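Prohead core protein protease (PDB 5JBL) is a serine protease that, once activated by self-cleavage after prohead assembly, processes many prohead proteins and so frees space for the phage genome. Local coordinates at residues 117-122 / 184-189; 105-108 / 113-116; 79-84 / 122-127. The protein carries 3 engineered substitutions. All blocks are in the same frame, centred on the assembly; numbering follows the deposited sequence.

Contact 1. Residues 117-122 / 184-189; sequences IIIEDM and VGVDAV
Two peptide groups of the strand around V186 are the flat surfaces that I117 and I119 meet. I119 CD1 lies over one face of the G185-V186 peptide, 3.7 Å from V186 N. At one corner of that plane it also reaches the backbone, 3.8 Å from G185 CA, where glycine has no side chain to stand in the way. The next peptide, V186-D187, is met at its oxygen: I117 CD1 comes within 3.5 Å of V186 O, tilted away from the carbonyl plane.

Between these two contacts stands the side chain of V186, which points at the opposing strand. Its CB is 4.0 Å from I117 CD1, and the two side chains cross at about a right angle. Its CG2 branch turns to I119 CD1 at 3.8 Å. I119 reaches this far because its chain is stretched to CD1 (chi2 -180°). In I117, chi1 of 60° brings CG1 toward V186, and chi2 of 99° then swings CD1 to V186 O. Every touching residue is buried, and the join is made by methyl groups lying against backbone and valine.

The example illustrates how strands of two different sheets can meet through a few side chains while their backbones lie close, I119 CA being 7.6 Å from V186 CA. It is also near two active-site positions. The V186 side chain is about 7 Å from that of A159 and about 9 Å from that of A104, both altered in this structure.

Farther along strand 115-125, E120 and D121 form a classic beta bulge opposite R132 of strand 128-135. Helix 78-93 closes one flank, with Y88 and V93 packed on I119, and V158 of strand 157-168 also packs on V186.

Contact 2. Residues 105-108 / 113-116; sequences PPRA and MQAA
R107 reaches across from an inverse gamma turn centred on P106 to meet Q114, just ahead of strand 115-125. Its CB leads into a CG set between the backbone N and the carbonyl carbon (chi1 41°), a rotation that brings CG back to 4.0 Å from P105 CG. From CG the chain runs extended through CD to NE, and the guanidinium is then turned across the end of it. P105 CG sits over the centre of one guanidinium face, 3.3 Å above the plane, so one atom of the proline ring rests against that face in van der Waals contact.

NH1 forms a salt bridge with E101 OE2 and a weak hydrogen bond with N109 O. NH2, which is hydrogen-bonded elsewhere, approaches Q114 NE2 at 3.2 Å, but both are donors and no bond joins them; the planes of guanidinium and amide are 60° apart. Q114 NE2 instead donates to D111 OD2. The arrangement is consistent with E101 and D111 holding the two side chains in place. At the guanidinium edge, and in its plane, lies Q114 OE1, 3.9 Å from R107 NH2.

Contact 3. Residues 79-84 / 122-127; sequences RILEKA and MWWKGN
Residues 79-84 form part of helix 78-93, with K83 N bonded to R79 O and A84 N to I80 O, while 122-125 end strand 115-125 before the chain turns at G126 and N127. The two backbones come nearest at E82 and W124, whose CA atoms are 8.7 Å apart, and the indole of W124 spans the interval.

W124 meets the helix with its six-membered ring. E82 CG lies over one face, 3.5 Å above the plane but offset toward the rim, an off-centre CH-pi contact in which the direction to the ring centroid is 30° from the normal. The glutamate chain runs extended beyond CG, and its carboxylate plane stands almost perpendicular to the ring, at 87°. At the edge, the carbonyl of L81 lies near the ring plane, with L81 O 3.8 Å from W124 CZ2. L81 carries its CG anti to the backbone N (chi1 -164°), which turns the side chain toward the ring, and CD2 ends 3.8 Å from W124 CH2.

The polar side of the indole is linked to the helix through one water. It accepts from W124 NE1 at 3.0 Å and donates to E82 O at 2.6 Å, so the indole N-H is satisfied and its position along the helix is tied to a backbone carbonyl. The principle at work is an aromatic residue that packs by face and edge while one water serves the only polar atom of its side chain.

K78 and V85 of the same helix extend this surface for W124. V129 of strand 128-135 touches both W124 and L81, and L64 of strand 53-65 adds to the packing of L81.

Strand 115-125 runs through all three contacts and shows how one long strand can serve several partners in turn. Contacts 1 and 2 lie 11 Å apart by their centres and touch directly, V184 CG2 coming 3.6 Å from A108 O. Contact 1, with contact 2 close by, borders the active site: D187 packs on A104, and the side chain of R107 is about 9 Å from that of A104. Contact 3 shares M122 with contact 1, 15 Å away by centres, but lies on the other side of the chain's centre from contact 2, whose centre is 23 Å away and whose nearest atoms are about 12 Å off.

Contact 1. Residues 117-122 / 184-189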
loop_
_atom_site.group_PDB
_atom_site.type_symbol
_atom_site.label_atom_id
_atom_site.label_comp_id
_atom_site.label_asym_id
_atom_site.label_seq_id
_atom_site.Cartn_x
_atom_site.Cartn_y
_atom_site.Cartn_z
ATOM N N ILE C 117 -14.533 6.562 -7.700
ATOM C CA ILE C 117 -15.798 6.588 -8.422
ATOM C C ILE C 117 -15.616 7.370 -9.707
ATOM O O ILE C 117 -14.684 8.162 -9.855
ATOM C CB ILE C 117 -16.953 7.231 -7.609
ATOM C CG1 ILE C 117 -16.628 8.677 -7.243
ATOM C CG2 ILE C 117 -17.227 6.467 -6.364
ATOM C CD1 ILE C 117 -17.297 9.694 -8.178
ATOM N N ILE C 118 -16.546 7.168 -10.637
ATOM C CA ILE C 118 -16.628 8.003 -11.821
ATOM C C ILE C 118 -18.085 8.389 -12.030
ATOM O O ILE C 118 -18.976 7.535 -11.989
ATOM C CB ILE C 118 -16.025 7.308 -13.059
ATOM C CG1 ILE C 118 -16.081 8.251 -14.267
ATOM C CG2 ILE C 118 -16.715 5.949 -13.347
ATOM C CD1 ILE C 118 -15.239 7.801 -15.451
ATOM N N ILE C 119 -18.330 9.681 -12.234
ATOM C CA ILE C 119 -19.681 10.184 -12.457
ATOM C C ILE C 119 -20.068 9.943 -13.909
ATOM O O ILE C 119 -19.369 10.384 -14.827
ATOM C CB ILE C 119 -19.776 11.678 -12.099
ATOM C CG1 ILE C 119 -19.582 11.859 -10.592
ATOM C CG2 ILE C 119 -21.118 12.278 -12.604
ATOM C CD1 ILE C 119 -19.658 13.306 -10.102
ATOM N N GLU C 120 -21.200 9.250 -14.125
ATOM C CA GLU C 120 -21.684 8.948 -15.468
ATOM C C GLU C 120 -22.747 9.916 -15.960
ATOM O O GLU C 120 -22.919 10.051 -17.175
ATOM C CB GLU C 120 -22.280 7.530 -15.533
ATOM C CG GLU C 120 -21.342 6.476 -15.014
ATOM C CD GLU C 120 -21.763 5.078 -15.421
ATOM O OE1 GLU C 120 -22.975 4.843 -15.616
ATOM O OE2 GLU C 120 -20.872 4.218 -15.547
ATOM N N ASP C 121 -23.465 10.578 -15.062
ATOM C CA ASP C 121 -24.549 11.453 -15.497
ATOM C C ASP C 121 -24.934 12.340 -14.331
ATOM O O ASP C 121 -24.791 11.956 -13.164
ATOM C CB ASP C 121 -25.767 10.652 -15.984
ATOM C CG ASP C 121 -26.672 11.459 -16.919
ATOM O OD1 ASP C 121 -27.615 10.870 -17.492
ATOM O OD2 ASP C 121 -26.448 12.678 -17.080
ATOM N N MET C 122 -25.377 13.540 -14.653
ATOM C CA MET C 122 -25.885 14.473 -13.653
ATOM C C MET C 122 -27.097 15.155 -14.248
ATOM O O MET C 122 -27.159 15.361 -15.457
ATOM C CB MET C 122 -24.852 15.532 -13.216
ATOM C CG MET C 122 -23.668 14.961 -12.455
ATOM S SD MET C 122 -22.404 16.179 -12.039
ATOM C CE MET C 122 -23.171 17.019 -10.673
ATOM N N VAL C 184 -14.597 18.814 -8.821
ATOM C CA VAL C 184 -14.863 17.401 -8.568
ATOM C C VAL C 184 -16.292 17.300 -8.067
ATOM O O VAL C 184 -16.618 17.857 -7.012
ATOM C CB VAL C 184 -13.897 16.790 -7.534
ATOM C CG1 VAL C 184 -14.258 15.323 -7.293
ATOM C CG2 VAL C 184 -12.452 16.929 -8.000
ATOM N N GLY C 185 -17.145 16.588 -8.808
ATOM C CA GLY C 185 -18.553 16.542 -8.451
ATOM C C GLY C 185 -18.834 15.726 -7.198
ATOM O O GLY C 185 -19.697 16.098 -6.393
ATOM N N VAL C 186 -18.129 14.602 -7.022
ATOM C CA VAL C 186 -18.368 13.690 -5.899
ATOM C C VAL C 186 -17.061 13.050 -5.438
ATOM O O VAL C 186 -16.365 12.408 -6.226
ATOM C CB VAL C 186 -19.366 12.565 -6.248
ATOM C CG1 VAL C 186 -19.347 11.499 -5.118
ATOM C CG2 VAL C 186 -20.751 13.128 -6.420
ATOM N N ASP C 187 -16.763 13.194 -4.143
ATOM C CA ASP C 187 -15.903 12.298 -3.385
ATOM C C ASP C 187 -16.772 11.540 -2.386
ATOM O O ASP C 187 -17.698 12.116 -1.801
ATOM C CB ASP C 187 -14.825 13.055 -2.588
ATOM C CG ASP C 187 -13.804 13.743 -3.460
ATOM O OD1 ASP C 187 -13.303 13.131 -4.436
ATOM O OD2 ASP C 187 -13.462 14.901 -3.131
ATOM N N ALA C 188 -16.460 10.267 -2.139
ATOM C CA ALA C 188 -17.148 9.556 -1.067
ATOM C C ALA C 188 -16.477 9.869 0.264
ATOM O O ALA C 188 -15.248 9.804 0.387
ATOM C CB ALA C 188 -17.162 8.049 -1.335
ATOM N N VAL C 189 -17.285 10.231 1.266
ATOM C CA VAL C 189 -16.769 10.710 2.541
ATOM C C VAL C 189 -17.576 10.119 3.683
ATOM O O VAL C 189 -18.731 9.724 3.523
ATOM C CB VAL C 189 -16.766 12.256 2.630
ATOM C CG1 VAL C 189 -15.851 12.824 1.583
ATOM C CG2 VAL C 189 -18.195 12.831 2.451
#

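Contact 2. Residues 105-108 / 113-116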
loop_
_atom_site.group_PDB
_atom_site.type_symbol
_atom_site.label_atom_id
_atom_site.label_comp_id
_atom_site.label_asym_id
_atom_site.label_seq_id
_atom_site.Cartn_x
_atom_site.Cartn_y
_atom_site.Cartn_z
ATOM N N PRO C 105 -9.781 15.409 -0.355
ATOM C CA PRO C 105 -8.484 15.967 0.026
ATOM C C PRO C 105 -8.452 17.468 -0.202
ATOM O O PRO C 105 -9.286 18.017 -0.944
ATOM C CB PRO C 105 -7.518 15.236 -0.915
ATOM C CG PRO C 105 -8.328 15.045 -2.166
ATOM C CD PRO C 105 -9.752 14.783 -1.692
ATOM N N PRO C 106 -7.504 18.181 0.420
ATOM C CA PRO C 106 -7.451 19.642 0.252
ATOM C C PRO C 106 -6.785 20.069 -1.053
ATOM O O PRO C 106 -5.770 20.759 -1.075
ATOM C CB PRO C 106 -6.659 20.078 1.491
ATOM C CG PRO C 106 -5.689 18.952 1.694
ATOM C CD PRO C 106 -6.439 17.692 1.319
ATOM N N ARG C 107 -7.327 19.602 -2.169
ATOM C CA ARG C 107 -6.820 20.023 -3.465
ATOM C C ARG C 107 -7.998 20.046 -4.420
ATOM O O ARG C 107 -9.032 19.426 -4.163
ATOM C CB ARG C 107 -5.661 19.148 -3.956
ATOM C CG ARG C 107 -5.822 17.689 -3.718
ATOM C CD ARG C 107 -4.569 16.886 -4.119
ATOM N NE ARG C 107 -4.699 15.532 -3.585
ATOM C CZ ARG C 107 -5.536 14.622 -4.070
ATOM N NH1 ARG C 107 -6.312 14.928 -5.112
ATOM N NH2 ARG C 107 -5.619 13.418 -3.500
ATOM N N ALA C 108 -7.862 20.818 -5.492
ATOM C CA ALA C 108 -8.964 21.002 -6.434
ATOM C C ALA C 108 -9.087 19.887 -7.468
ATOM O O ALA C 108 -10.182 19.679 -8.006
ATOM C CB ALA C 108 -8.808 22.340 -7.154
ATOM N N MET C 113 -4.737 8.036 -9.367
ATOM C CA MET C 113 -4.277 6.921 -8.539
ATOM C C MET C 113 -5.143 6.735 -7.300
ATOM O O MET C 113 -5.133 5.652 -6.705
ATOM C CB MET C 113 -2.818 7.138 -8.130
ATOM C CG MET C 113 -1.792 6.246 -8.841
ATOM S SD MET C 113 -1.908 4.473 -8.505
ATOM C CE MET C 113 -1.779 4.490 -6.727
ATOM N N GLN C 114 -5.874 7.765 -6.883
ATOM C CA GLN C 114 -6.712 7.698 -5.694
ATOM C C GLN C 114 -8.197 7.679 -6.019
ATOM O O GLN C 114 -9.036 7.690 -5.103
ATOM C CB GLN C 114 -6.370 8.865 -4.769
ATOM C CG GLN C 114 -4.925 8.784 -4.235
ATOM C CD GLN C 114 -4.620 9.825 -3.165
ATOM O OE1 GLN C 114 -5.178 9.781 -2.069
ATOM N NE2 GLN C 114 -3.740 10.774 -3.484
ATOM N N ALA C 115 -8.536 7.579 -7.293
ATOM C CA ALA C 115 -9.926 7.614 -7.719
ATOM C C ALA C 115 -10.681 6.388 -7.215
ATOM O O ALA C 115 -10.165 5.261 -7.226
ATOM C CB ALA C 115 -9.998 7.700 -9.249
ATOM N N ALA C 116 -11.905 6.625 -6.731
ATOM C CA ALA C 116 -12.775 5.555 -6.290
ATOM C C ALA C 116 -14.095 5.480 -7.042
ATOM O O ALA C 116 -14.731 4.416 -7.017
ATOM C CB ALA C 116 -13.043 5.677 -4.770
#

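Contact 3. Residues 79-84 / 122-127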
loop_
_atom_site.group_PDB
_atom_site.type_symbol
_atom_site.label_atom_id
_atom_site.label_comp_id
_atom_site.label_asym_id
_atom_site.label_seq_id
_atom_site.Cartn_x
_atom_site.Cartn_y
_atom_site.Cartn_z
ATOM N N ARG C 79 -28.570 30.070 -10.244
ATOM C CA ARG C 79 -27.966 30.446 -11.519
ATOM C C ARG C 79 -26.472 30.129 -11.536
ATOM O O ARG C 79 -25.927 29.692 -12.560
ATOM C CB ARG C 79 -28.225 31.933 -11.779
ATOM C CG ARG C 79 -27.799 32.479 -13.131
ATOM C CD ARG C 79 -28.309 33.918 -13.302
ATOM N NE ARG C 79 -27.582 34.652 -14.335
ATOM C CZ ARG C 79 -27.794 35.930 -14.638
ATOM N NH1 ARG C 79 -28.717 36.628 -13.988
ATOM N NH2 ARG C 79 -27.080 36.512 -15.592
ATOM N N ILE C 80 -25.800 30.322 -10.401
ATOM C CA ILE C 80 -24.360 30.092 -10.341
ATOM C C ILE C 80 -24.043 28.606 -10.393
ATOM O O ILE C 80 -23.110 28.180 -11.089
ATOM C CB ILE C 80 -23.785 30.756 -9.076
ATOM C CG1 ILE C 80 -23.913 32.279 -9.211
ATOM C CG2 ILE C 80 -22.352 30.292 -8.806
ATOM C CD1 ILE C 80 -23.573 33.063 -7.977
ATOM N N LEU C 81 -24.807 27.789 -9.661
ATOM C CA LEU C 81 -24.553 26.351 -9.686
ATOM C C LEU C 81 -24.979 25.733 -11.010
ATOM O O LEU C 81 -24.380 24.740 -11.446
ATOM C CB LEU C 81 -25.268 25.646 -8.534
ATOM C CG LEU C 81 -24.814 24.224 -8.208
ATOM C CD1 LEU C 81 -23.311 24.121 -7.862
ATOM C CD2 LEU C 81 -25.665 23.655 -7.112
ATOM N N GLU C 82 -26.018 26.283 -11.648
ATOM C CA GLU C 82 -26.410 25.802 -12.971
ATOM C C GLU C 82 -25.270 25.958 -13.964
ATOM O O GLU C 82 -24.985 25.042 -14.744
ATOM C CB GLU C 82 -27.636 26.561 -13.467
ATOM C CG GLU C 82 -28.932 25.996 -12.982
ATOM C CD GLU C 82 -30.102 26.834 -13.428
ATOM O OE1 GLU C 82 -29.865 27.972 -13.873
ATOM O OE2 GLU C 82 -31.250 26.364 -13.316
ATOM N N LYS C 83 -24.604 27.114 -13.932
ATOM C CA LYS C 83 -23.486 27.375 -14.824
ATOM C C LYS C 83 -22.313 26.454 -14.513
ATOM O O LYS C 83 -21.688 25.903 -15.427
ATOM C CB LYS C 83 -23.085 28.849 -14.696
ATOM C CG LYS C 83 -21.837 29.258 -15.433
ATOM C CD LYS C 83 -22.010 29.087 -16.924
ATOM C CE LYS C 83 -20.764 29.505 -17.679
ATOM N NZ LYS C 83 -20.834 29.116 -19.118
ATOM N N ALA C 84 -22.008 26.264 -13.227
ATOM C CA ALA C 84 -20.886 25.420 -12.834
ATOM C C ALA C 84 -21.131 23.961 -13.189
ATOM O O ALA C 84 -20.197 23.248 -13.585
ATOM C CB ALA C 84 -20.626 25.571 -11.329
ATOM N N MET C 122 -25.377 13.540 -14.653
ATOM C CA MET C 122 -25.885 14.473 -13.653
ATOM C C MET C 122 -27.097 15.155 -14.248
ATOM O O MET C 122 -27.159 15.361 -15.457
ATOM C CB MET C 122 -24.852 15.532 -13.216
ATOM C CG MET C 122 -23.668 14.961 -12.455
ATOM S SD MET C 122 -22.404 16.179 -12.039
ATOM C CE MET C 122 -23.171 17.019 -10.673
ATOM N N TRP C 123 -28.071 15.479 -13.401
ATOM C CA TRP C 123 -29.266 16.146 -13.897
ATOM C C TRP C 123 -29.893 16.932 -12.756
ATOM O O TRP C 123 -29.580 16.709 -11.584
ATOM C CB TRP C 123 -30.255 15.140 -14.511
ATOM C CG TRP C 123 -30.789 14.089 -13.555
ATOM C CD1 TRP C 123 -31.984 14.116 -12.896
ATOM C CD2 TRP C 123 -30.158 12.851 -13.187
ATOM N NE1 TRP C 123 -32.128 12.984 -12.128
ATOM C CE2 TRP C 123 -31.023 12.193 -12.286
ATOM C CE3 TRP C 123 -28.948 12.240 -13.526
ATOM C CZ2 TRP C 123 -30.717 10.955 -11.722
ATOM C CZ3 TRP C 123 -28.634 11.015 -12.954
ATOM C CH2 TRP C 123 -29.514 10.387 -12.059
ATOM N N TRP C 124 -30.747 17.887 -13.117
ATOM C CA TRP C 124 -31.422 18.746 -12.148
ATOM C C TRP C 124 -32.826 18.229 -11.838
ATOM O O TRP C 124 -33.524 17.711 -12.710
ATOM C CB TRP C 124 -31.507 20.192 -12.653
ATOM C CG TRP C 124 -30.215 20.977 -12.560
ATOM C CD1 TRP C 124 -29.233 21.048 -13.507
ATOM C CD2 TRP C 124 -29.778 21.817 -11.469
ATOM N NE1 TRP C 124 -28.210 21.875 -13.078
ATOM C CE2 TRP C 124 -28.519 22.355 -11.831
ATOM C CE3 TRP C 124 -30.320 22.151 -10.223
ATOM C CZ2 TRP C 124 -27.800 23.209 -10.997
ATOM C CZ3 TRP C 124 -29.608 23.013 -9.396
ATOM C CH2 TRP C 124 -28.359 23.532 -9.787
ATOM N N LYS C 125 -33.234 18.372 -10.584
ATOM C CA LYS C 125 -34.608 18.101 -10.169
ATOM C C LYS C 125 -34.961 19.196 -9.163
ATOM O O LYS C 125 -34.606 19.099 -7.984
ATOM C CB LYS C 125 -34.745 16.702 -9.577
ATOM C CG LYS C 125 -36.048 16.435 -8.834
ATOM C CD LYS C 125 -37.132 15.912 -9.753
ATOM C CE LYS C 125 -36.827 14.494 -10.213
ATOM N NZ LYS C 125 -37.927 13.951 -11.053
ATOM N N GLY C 126 -35.628 20.245 -9.635
ATOM C CA GLY C 126 -35.846 21.408 -8.781
ATOM C C GLY C 126 -34.525 22.100 -8.477
ATOM O O GLY C 126 -33.748 22.433 -9.382
ATOM N N ASN C 127 -34.245 22.297 -7.188
ATOM C CA ASN C 127 -33.011 22.940 -6.760
ATOM C C ASN C 127 -31.906 21.946 -6.440
ATOM O O ASN C 127 -30.844 22.361 -5.954
ATOM C CB ASN C 127 -33.278 23.830 -5.539
ATOM C CG ASN C 127 -34.089 25.066 -5.891
ATOM O OD1 ASN C 127 -33.964 25.606 -6.989
ATOM N ND2 ASN C 127 -34.952 25.497 -4.977
HETATM O O HOH W 1 -26.561 23.014 -15.253
#